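Local atomic coordinates of homocysteine S-methyltransferase (Escherichia coli, PDB entry 5DMM), a protein that catalyses methyl transfer from S-methylmethionine, or less efficiently S-adenosylmethionine, to homocysteine, giving methionine with the help of zinc. Residues Ala73-Phe78 / Ala90-Ser95; Gly120-Tyr125 / Leu165-Leu170; Pro187-Trp192 / Tyr219-Ala224. All blocks are in the same frame, centred on the assembly; numbering follows the deposited sequence.

Interaction 1. Residues Ala73-Phe78 / Ala90-Ser95; sequences ATPAGF and ALIGKS
Ala-73 and Ile-92 bring the two backbones closest, their CA atoms 6.2 Å apart, where the loop at Ala-73 that leads into a short, weakly bonded helix at about 75-78 meets one flank of the helix carrying Ala-90-Ser-95. The contact is apolar, and Ile-92 does most of the work. Its CG1 lies anti to the carbonyl carbon (chi1 -68°), which lays the CG1-CD1 arm against the loop. There CG1 packs on CB of Ala-73 at 3.8 Å, while CD1 comes to rest 3.2 Å from the backbone O of Ala-73. That oxygen is buried by the contact and finds no polar partner anywhere in the model; what packs against it here is the CD1 methyl. The same CD1 reaches CD of Pro-75, at 4.3 Å. An alanine in place of Ile-92 would take away this whole arm and would probably open a gap between the loop at Ala-73 and the helix, leaving the ring of Pro-75 without this methyl contact. The second point of contact is Phe-78, whose ring atom CE2 meets CD1 of Leu-91 at 4.0 Å, the two side chains lying at a slant to each other. The turn that presents Phe-78 begins at Thr-74, the N-cap of the short helix: its OG1 accepts from N of Gly-77 at 3.1 Å. On the longer helix, OG of Ser-95 donates back to O of Ile-92 at 2.6 Å, in the carbonyl plane and on a lone pair. Helix 39-46 lies against Phe-78 through Ser-40 and Ala-41 and against Leu-91 through Val-45, while helix 143-159 touches Pro-75 through Pro-152 and Ile-92 through Leu-157, so the contact is wedged among the outer helices of the TIM barrel.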
loop_
_atom_site.group_PDB
_atom_site.type_symbol
_atom_site.label_atom_id
_atom_site.label_comp_id
_atom_site.label_asym_id
_atom_site.label_seq_id
_atom_site.Cartn_x
_atom_site.Cartn_y
_atom_site.Cartn_z
ATOM N N ALA A 73 -1.335 11.580 -2.455
ATOM C CA ALA A 73 -0.755 12.757 -1.816
ATOM C C ALA A 73 0.701 12.987 -2.254
ATOM O O ALA A 73 1.642 12.452 -1.667
ATOM C CB ALA A 73 -0.841 12.629 -0.302
ATOM N N THR A 74 0.872 13.789 -3.299
ATOM C CA THR A 74 2.192 14.243 -3.731
ATOM C C THR A 74 2.134 15.745 -3.947
ATOM O O THR A 74 1.061 16.285 -4.161
ATOM C CB THR A 74 2.648 13.591 -5.050
ATOM O OG1 THR A 74 1.656 13.835 -6.059
ATOM C CG2 THR A 74 2.872 12.076 -4.879
ATOM N N PRO A 75 3.292 16.417 -3.896
ATOM C CA PRO A 75 3.310 17.832 -4.281
ATOM C C PRO A 75 2.751 18.064 -5.686
ATOM O O PRO A 75 2.027 19.034 -5.881
ATOM C CB PRO A 75 4.793 18.188 -4.212
ATOM C CG PRO A 75 5.336 17.275 -3.147
ATOM C CD PRO A 75 4.583 15.975 -3.338
ATOM N N ALA A 76 3.057 17.180 -6.637
ATOM C CA ALA A 76 2.501 17.278 -7.994
ATOM C C ALA A 76 0.974 17.293 -7.992
ATOM O O ALA A 76 0.343 18.156 -8.617
ATOM C CB ALA A 76 3.006 16.121 -8.869
ATOM N N GLY A 77 0.377 16.320 -7.310
ATOM C CA GLY A 77 -1.071 16.236 -7.232
ATOM C C GLY A 77 -1.693 17.424 -6.507
ATOM O O GLY A 77 -2.672 18.014 -6.977
ATOM N N PHE A 78 -1.119 17.787 -5.361
ATOM C CA PHE A 78 -1.752 18.774 -4.492
ATOM C C PHE A 78 -1.511 20.214 -4.952
ATOM O O PHE A 78 -2.064 21.152 -4.363
ATOM C CB PHE A 78 -1.274 18.603 -3.036
ATOM C CG PHE A 78 -1.921 17.446 -2.300
ATOM C CD1 PHE A 78 -2.915 16.679 -2.894
ATOM C CD2 PHE A 78 -1.539 17.140 -1.002
ATOM C CE1 PHE A 78 -3.515 15.606 -2.201
ATOM C CE2 PHE A 78 -2.132 16.093 -0.307
ATOM C CZ PHE A 78 -3.123 15.323 -0.908
ATOM N N ALA A 90 3.705 18.308 4.607
ATOM C CA ALA A 90 3.006 18.361 5.889
ATOM C C ALA A 90 1.803 17.419 5.915
ATOM O O ALA A 90 1.570 16.713 6.904
ATOM C CB ALA A 90 2.552 19.820 6.194
ATOM N N LEU A 91 1.039 17.395 4.829
ATOM C CA LEU A 91 -0.159 16.568 4.795
ATOM C C LEU A 91 0.226 15.098 4.669
ATOM O O LEU A 91 -0.420 14.226 5.253
ATOM C CB LEU A 91 -1.073 16.973 3.644
ATOM C CG LEU A 91 -1.698 18.357 3.814
ATOM C CD1 LEU A 91 -2.658 18.643 2.684
ATOM C CD2 LEU A 91 -2.423 18.415 5.137
ATOM N N ILE A 92 1.282 14.833 3.910
ATOM C CA ILE A 92 1.764 13.461 3.771
ATOM C C ILE A 92 2.198 12.949 5.137
ATOM O O ILE A 92 1.828 11.832 5.547
ATOM C CB ILE A 92 2.914 13.376 2.757
ATOM C CG1 ILE A 92 2.384 13.670 1.346
ATOM C CG2 ILE A 92 3.581 12.002 2.810
ATOM C CD1 ILE A 92 3.456 14.127 0.388
ATOM N N GLY A 93 2.960 13.772 5.852
ATOM C CA GLY A 93 3.417 13.416 7.182
ATOM C C GLY A 93 2.257 13.203 8.144
ATOM O O GLY A 93 2.276 12.282 8.975
ATOM N N LYS A 94 1.242 14.052 8.024
ATOM C CA LYS A 94 0.033 13.937 8.832
ATOM C C LYS A 94 -0.659 12.581 8.653
ATOM O O LYS A 94 -1.193 12.029 9.613
ATOM C CB LYS A 94 -0.943 15.051 8.483
ATOM C CG LYS A 94 -2.223 15.030 9.301
ATOM C CD LYS A 94 -1.958 15.399 10.751
ATOM C CE LYS A 94 -3.236 15.852 11.450
ATOM N NZ LYS A 94 -3.754 17.131 10.890
ATOM N N SER A 95 -0.632 12.050 7.432
ATOM C CA SER A 95 -1.280 10.768 7.153
ATOM C C SER A 95 -0.626 9.656 7.971
ATOM O O SER A 95 -1.305 8.715 8.396
ATOM C CB SER A 95 -1.248 10.437 5.648
ATOM O OG SER A 95 0.017 9.947 5.219
#

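Interaction 2. Residues Gly120-Tyr125 / Leu165-Leu170; sequences GSVGPY and LACETL. With HCS (2-amino-4-mercapto-butyric acid), chain F.
Ser-121 and Glu-168 reach for each other across two parallel strands of the barrel, and the bound homocysteine lies beside them. OG of Ser-121 donates to OE2 of Glu-168 at 2.6 Å, approaching on the anti side of the carboxylate and 31° out of its plane. Glu-168 gets there by setting CG between its backbone N and carbonyl carbon (chi1 61°) and then running straight out, so that its carboxylate ends next to the amino acid carboxylate of the ligand. OE2 of Glu-168 is also 2.6 Å from OXT of the homocysteine. The other oxygen, OE1, is hydrogen-bonded to OH of Tyr-253. Where the chain turns a corner, OG1 of Thr-169 comes within 3.2 Å of the ligand sulfur SD. Ser-121, Glu-168 and Thr-169 thus form part of the homocysteine pocket.

Val-122 points to the reverse face from Ser-121, where its CB lies 4.0 Å from SG of Cys-167. Beyond the strand, the ring of Pro-124 is laid over the corner at Thr-169 in segment 165-170: CG of Pro-124 comes 3.3 Å from O of Thr-169, and its CB meets CD2 of Leu-170 at 4.1 Å. Between the two strands the backbones are joined in parallel register by three bonds, N of Ala-166 to O of Gly-120, N of Val-122 to O of Ala-166, and N of Glu-168 to O of Val-122.

Helix 143-159 packs on Val-122 through His-150, Arg-153 and Leu-157, helix 173-183 on Cys-167 through Leu-179, and strand 191-197 continues the sheet beyond Leu-165 and Cys-167.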
loop_
_atom_site.group_PDB
_atom_site.type_symbol
_atom_site.label_atom_id
_atom_site.label_comp_id
_atom_site.label_asym_id
_atom_site.label_seq_id
_atom_site.Cartn_x
_atom_site.Cartn_y
_atom_site.Cartn_z
ATOM N N GLY A 120 3.641 3.556 4.806
ATOM C CA GLY A 120 3.333 4.771 4.060
ATOM C C GLY A 120 2.974 4.450 2.617
ATOM O O GLY A 120 3.778 3.865 1.885
ATOM N N SER A 121 1.768 4.828 2.202
ATOM C CA SER A 121 1.325 4.535 0.844
ATOM C C SER A 121 2.041 5.392 -0.201
ATOM O O SER A 121 2.036 6.636 -0.133
ATOM C CB SER A 121 -0.172 4.743 0.701
ATOM O OG SER A 121 -0.504 4.640 -0.666
ATOM N N VAL A 122 2.639 4.708 -1.172
ATOM C CA VAL A 122 3.252 5.328 -2.334
ATOM C C VAL A 122 2.545 4.849 -3.594
ATOM O O VAL A 122 2.744 3.712 -4.044
ATOM C CB VAL A 122 4.755 4.998 -2.413
ATOM C CG1 VAL A 122 5.347 5.399 -3.771
ATOM C CG2 VAL A 122 5.492 5.688 -1.275
ATOM N N GLY A 123 1.696 5.704 -4.151
ATOM C CA GLY A 123 0.949 5.333 -5.341
ATOM C C GLY A 123 1.730 5.664 -6.595
ATOM O O GLY A 123 2.716 6.413 -6.539
ATOM N N PRO A 124 1.288 5.127 -7.741
ATOM C CA PRO A 124 2.014 5.321 -9.001
ATOM C C PRO A 124 1.775 6.695 -9.604
ATOM O O PRO A 124 0.809 7.363 -9.248
ATOM C CB PRO A 124 1.425 4.236 -9.910
ATOM C CG PRO A 124 -0.002 4.096 -9.422
ATOM C CD PRO A 124 0.071 4.308 -7.919
ATOM N N TYR A 125 2.641 7.074 -10.536
ATOM C CA TYR A 125 2.502 8.298 -11.316
ATOM C C TYR A 125 1.150 8.317 -12.041
ATOM O O TYR A 125 0.518 9.361 -12.183
ATOM C CB TYR A 125 3.670 8.407 -12.303
ATOM C CG TYR A 125 3.689 9.682 -13.107
ATOM C CD1 TYR A 125 4.114 10.879 -12.541
ATOM C CD2 TYR A 125 3.284 9.692 -14.439
ATOM C CE1 TYR A 125 4.134 12.049 -13.277
ATOM C CE2 TYR A 125 3.303 10.859 -15.181
ATOM C CZ TYR A 125 3.730 12.030 -14.596
ATOM O OH TYR A 125 3.749 13.192 -15.334
ATOM N N LEU A 165 7.397 1.364 3.489
ATOM C CA LEU A 165 6.714 2.000 2.382
ATOM C C LEU A 165 5.931 0.951 1.628
ATOM O O LEU A 165 6.451 -0.124 1.296
ATOM C CB LEU A 165 7.697 2.688 1.442
ATOM C CG LEU A 165 8.604 3.756 2.054
ATOM C CD1 LEU A 165 9.581 4.305 1.029
ATOM C CD2 LEU A 165 7.766 4.900 2.624
ATOM N N ALA A 166 4.672 1.266 1.381
ATOM C CA ALA A 166 3.817 0.446 0.532
ATOM C C ALA A 166 3.792 1.039 -0.873
ATOM O O ALA A 166 2.967 1.915 -1.178
ATOM C CB ALA A 166 2.419 0.381 1.107
ATOM N N CYS A 167 4.712 0.595 -1.720
ATOM C CA CYS A 167 4.758 1.075 -3.094
ATOM C C CYS A 167 3.781 0.193 -3.855
ATOM O O CYS A 167 4.073 -0.970 -4.104
ATOM C CB CYS A 167 6.170 0.985 -3.659
ATOM S SG CYS A 167 7.367 1.943 -2.686
ATOM N N GLU A 168 2.623 0.738 -4.201
ATOM C CA GLU A 168 1.487 -0.110 -4.563
ATOM C C GLU A 168 0.752 0.307 -5.828
ATOM O O GLU A 168 0.863 1.449 -6.283
ATOM C CB GLU A 168 0.495 -0.133 -3.406
ATOM C CG GLU A 168 -0.065 1.263 -3.075
ATOM C CD GLU A 168 -1.021 1.252 -1.897
ATOM O OE1 GLU A 168 -1.361 0.152 -1.409
ATOM O OE2 GLU A 168 -1.436 2.354 -1.460
ATOM N N THR A 169 -0.028 -0.626 -6.373
ATOM C CA THR A 169 -0.828 -0.387 -7.572
ATOM C C THR A 169 0.068 0.045 -8.749
ATOM O O THR A 169 -0.336 0.840 -9.602
ATOM C CB THR A 169 -1.927 0.693 -7.315
ATOM O OG1 THR A 169 -2.388 0.600 -5.961
ATOM C CG2 THR A 169 -3.114 0.518 -8.256
ATOM N N LEU A 170 1.278 -0.502 -8.793
ATOM C CA LEU A 170 2.294 -0.097 -9.771
ATOM C C LEU A 170 2.138 -0.847 -11.100
ATOM O O LEU A 170 2.184 -2.067 -11.119
ATOM C CB LEU A 170 3.693 -0.351 -9.203
ATOM C CG LEU A 170 4.016 0.209 -7.810
ATOM C CD1 LEU A 170 5.403 -0.237 -7.393
ATOM C CD2 LEU A 170 3.912 1.727 -7.788
HETATM N N HCS F . -5.139 4.016 -1.721
HETATM C CA HCS F . -5.150 2.570 -1.612
HETATM C CB HCS F . -4.758 1.957 -2.951
HETATM C CG HCS F . -5.750 2.344 -4.041
HETATM S SD HCS F . -5.450 1.339 -5.516
HETATM C C HCS F . -4.172 2.140 -0.560
HETATM O OXT HCS F . -3.499 3.017 0.023
HETATM O O HCS F . -4.066 0.921 -0.305
#

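Interaction 3. Residues Pro187-Trp192 / Tyr219-Ala224; sequences PRARAW and YPQVVA
Pro-187 through Trp-192 leads into a strand of the TIM barrel and pairs in parallel with the strand entered from Gln-221, the end-to-end directions of Pro-187-Trp-192 and Gln-221-Ala-224 being 11° apart. O of Pro-187 takes a bond from NH1 of Arg-190 in its own segment, at 3.0 Å. Two residues on, O of Ala-189 is gripped from opposite faces of its carbonyl plane: NH1 of Arg-190 from one, NE2 of Gln-221 from the other, the latter a bent bond of 3.2 Å. That same NE2 also bonds to O of Leu-183. Arg-190 bends at chi2 (-68°), bringing the guanidinium back so that the O atoms of Pro-187 and Ala-189 lie in its plane; it crosses the Gln-221 side chain at about a right angle, the two planar groups 80° apart, and its CD rests on CG1 of Val-223. Ala-191 begins the strand, with N donating to O of Gln-221 at 3.0 Å and O accepting from N of Val-223. Trp-192 sets its CB against CB of Ala-224 at 3.8 Å, but its indole continues into the barrel interior, against Val-251 of strand 250-253, where NE1 is hydrogen-bonded to OH of Tyr-253.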
loop_
_atom_site.group_PDB
_atom_site.type_symbol
_atom_site.label_atom_id
_atom_site.label_comp_id
_atom_site.label_asym_id
_atom_site.label_seq_id
_atom_site.Cartn_x
_atom_site.Cartn_y
_atom_site.Cartn_z
ATOM N N PRO A 187 18.883 4.708 3.184
ATOM C CA PRO A 187 19.316 3.338 3.503
ATOM C C PRO A 187 18.515 2.642 4.617
ATOM O O PRO A 187 18.546 1.418 4.674
ATOM C CB PRO A 187 20.777 3.526 3.923
ATOM C CG PRO A 187 21.199 4.809 3.231
ATOM C CD PRO A 187 19.987 5.683 3.293
ATOM N N ARG A 188 17.801 3.389 5.452
ATOM C CA ARG A 188 17.010 2.782 6.523
ATOM C C ARG A 188 15.631 2.330 6.034
ATOM O O ARG A 188 14.924 1.591 6.717
ATOM C CB ARG A 188 16.852 3.766 7.687
ATOM C CG ARG A 188 18.162 4.372 8.175
ATOM C CD ARG A 188 19.002 3.369 8.952
ATOM N NE ARG A 188 18.499 3.168 10.309
ATOM C CZ ARG A 188 19.070 2.371 11.208
ATOM N NH1 ARG A 188 18.541 2.250 12.418
ATOM N NH2 ARG A 188 20.168 1.695 10.898
ATOM N N ALA A 189 15.246 2.786 4.850
ATOM C CA ALA A 189 13.920 2.505 4.323
ATOM C C ALA A 189 13.762 1.036 3.982
ATOM O O ALA A 189 14.694 0.398 3.504
ATOM C CB ALA A 189 13.642 3.360 3.086
ATOM N N ARG A 190 12.566 0.514 4.222
ATOM C CA ARG A 190 12.180 -0.808 3.736
ATOM C C ARG A 190 10.852 -0.660 3.002
ATOM O O ARG A 190 10.061 0.215 3.354
ATOM C CB ARG A 190 12.074 -1.801 4.895
ATOM C CG ARG A 190 13.377 -1.961 5.684
ATOM C CD ARG A 190 14.450 -2.633 4.838
ATOM N NE ARG A 190 15.677 -2.900 5.591
ATOM C CZ ARG A 190 16.698 -2.047 5.695
ATOM N NH1 ARG A 190 16.648 -0.861 5.095
ATOM N NH2 ARG A 190 17.775 -2.381 6.396
ATOM N N ALA A 191 10.603 -1.489 1.986
ATOM C CA ALA A 191 9.362 -1.362 1.214
ATOM C C ALA A 191 8.837 -2.697 0.703
ATOM O O ALA A 191 9.614 -3.642 0.517
ATOM C CB ALA A 191 9.576 -0.421 0.026
ATOM N N TRP A 192 7.528 -2.766 0.463
ATOM C CA TRP A 192 7.004 -3.788 -0.432
ATOM C C TRP A 192 6.640 -3.098 -1.732
ATOM O O TRP A 192 6.392 -1.894 -1.758
ATOM C CB TRP A 192 5.811 -4.572 0.172
ATOM C CG TRP A 192 4.421 -3.926 0.245
ATOM C CD1 TRP A 192 3.600 -3.590 -0.801
ATOM C CD2 TRP A 192 3.674 -3.641 1.441
ATOM N NE1 TRP A 192 2.402 -3.083 -0.324
ATOM C CE2 TRP A 192 2.424 -3.112 1.044
ATOM C CE3 TRP A 192 3.944 -3.780 2.808
ATOM C CZ2 TRP A 192 1.446 -2.726 1.970
ATOM C CZ3 TRP A 192 2.971 -3.402 3.721
ATOM C CH2 TRP A 192 1.742 -2.877 3.301
ATOM N N TYR A 219 17.670 -5.518 -5.010
ATOM C CA TYR A 219 17.482 -4.444 -4.031
ATOM C C TYR A 219 16.977 -4.997 -2.696
ATOM O O TYR A 219 15.783 -5.239 -2.545
ATOM C CB TYR A 219 16.484 -3.399 -4.550
ATOM C CG TYR A 219 16.904 -2.708 -5.829
ATOM C CD1 TYR A 219 17.580 -1.491 -5.799
ATOM C CD2 TYR A 219 16.627 -3.271 -7.065
ATOM C CE1 TYR A 219 17.964 -0.860 -6.966
ATOM C CE2 TYR A 219 17.008 -2.645 -8.234
ATOM C CZ TYR A 219 17.675 -1.442 -8.178
ATOM O OH TYR A 219 18.062 -0.824 -9.343
ATOM N N PRO A 220 17.888 -5.210 -1.736
ATOM C CA PRO A 220 17.571 -5.808 -0.431
ATOM C C PRO A 220 16.517 -5.033 0.369
ATOM O O PRO A 220 15.799 -5.636 1.172
ATOM C CB PRO A 220 18.917 -5.791 0.306
ATOM C CG PRO A 220 19.951 -5.647 -0.742
ATOM C CD PRO A 220 19.332 -4.950 -1.903
ATOM N N GLN A 221 16.404 -3.723 0.154
ATOM C CA GLN A 221 15.392 -2.948 0.863
ATOM C C GLN A 221 13.968 -3.347 0.504
ATOM O O GLN A 221 13.037 -3.022 1.245
ATOM C CB GLN A 221 15.557 -1.466 0.587
ATOM C CG GLN A 221 16.791 -0.868 1.198
ATOM C CD GLN A 221 17.046 0.508 0.649
ATOM O OE1 GLN A 221 17.403 0.656 -0.523
ATOM N NE2 GLN A 221 16.831 1.533 1.477
ATOM N N VAL A 222 13.792 -4.007 -0.641
ATOM C CA VAL A 222 12.477 -4.514 -1.028
ATOM C C VAL A 222 12.251 -5.857 -0.339
ATOM O O VAL A 222 12.839 -6.883 -0.708
ATOM C CB VAL A 222 12.334 -4.654 -2.555
ATOM C CG1 VAL A 222 10.968 -5.225 -2.908
ATOM C CG2 VAL A 222 12.522 -3.298 -3.240
ATOM N N VAL A 223 11.422 -5.842 0.695
ATOM C CA VAL A 223 11.298 -7.009 1.562
ATOM C C VAL A 223 10.058 -7.859 1.284
ATOM O O VAL A 223 9.868 -8.904 1.920
ATOM C CB VAL A 223 11.286 -6.583 3.037
ATOM C CG1 VAL A 223 12.626 -5.938 3.408
ATOM C CG2 VAL A 223 10.152 -5.607 3.292
ATOM N N ALA A 224 9.220 -7.414 0.349
ATOM C CA ALA A 224 8.061 -8.191 -0.078
ATOM C C ALA A 224 7.541 -7.686 -1.429
ATOM O O ALA A 224 7.775 -6.534 -1.815
ATOM C CB ALA A 224 6.960 -8.150 0.993
#

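Overall arrangement
The three contacts follow one another along the chain without overlapping, all within a single TIM barrel. Interaction 1 joins helices 75-78 and 85-109; helix 85-109 leads into strand 117-122 of interaction 2, whose centre is about 13 Å away. Interactions 2 and 3 also have centres about 13 Å apart and touch directly through neighbouring strands 164-170 and 191-197, CB of Ala-166 lying 3.4 Å from CZ2 of Trp-192. Interactions 1 and 3 are about 22 Å apart between centres. The two strand contacts form adjoining parts of the barrel wall, interaction 2 lining the homocysteine pocket and Tyr-253 connecting its Glu-168 with Trp-192, while interaction 1 belongs to the surrounding helical layer, away from the substrate and zinc sites.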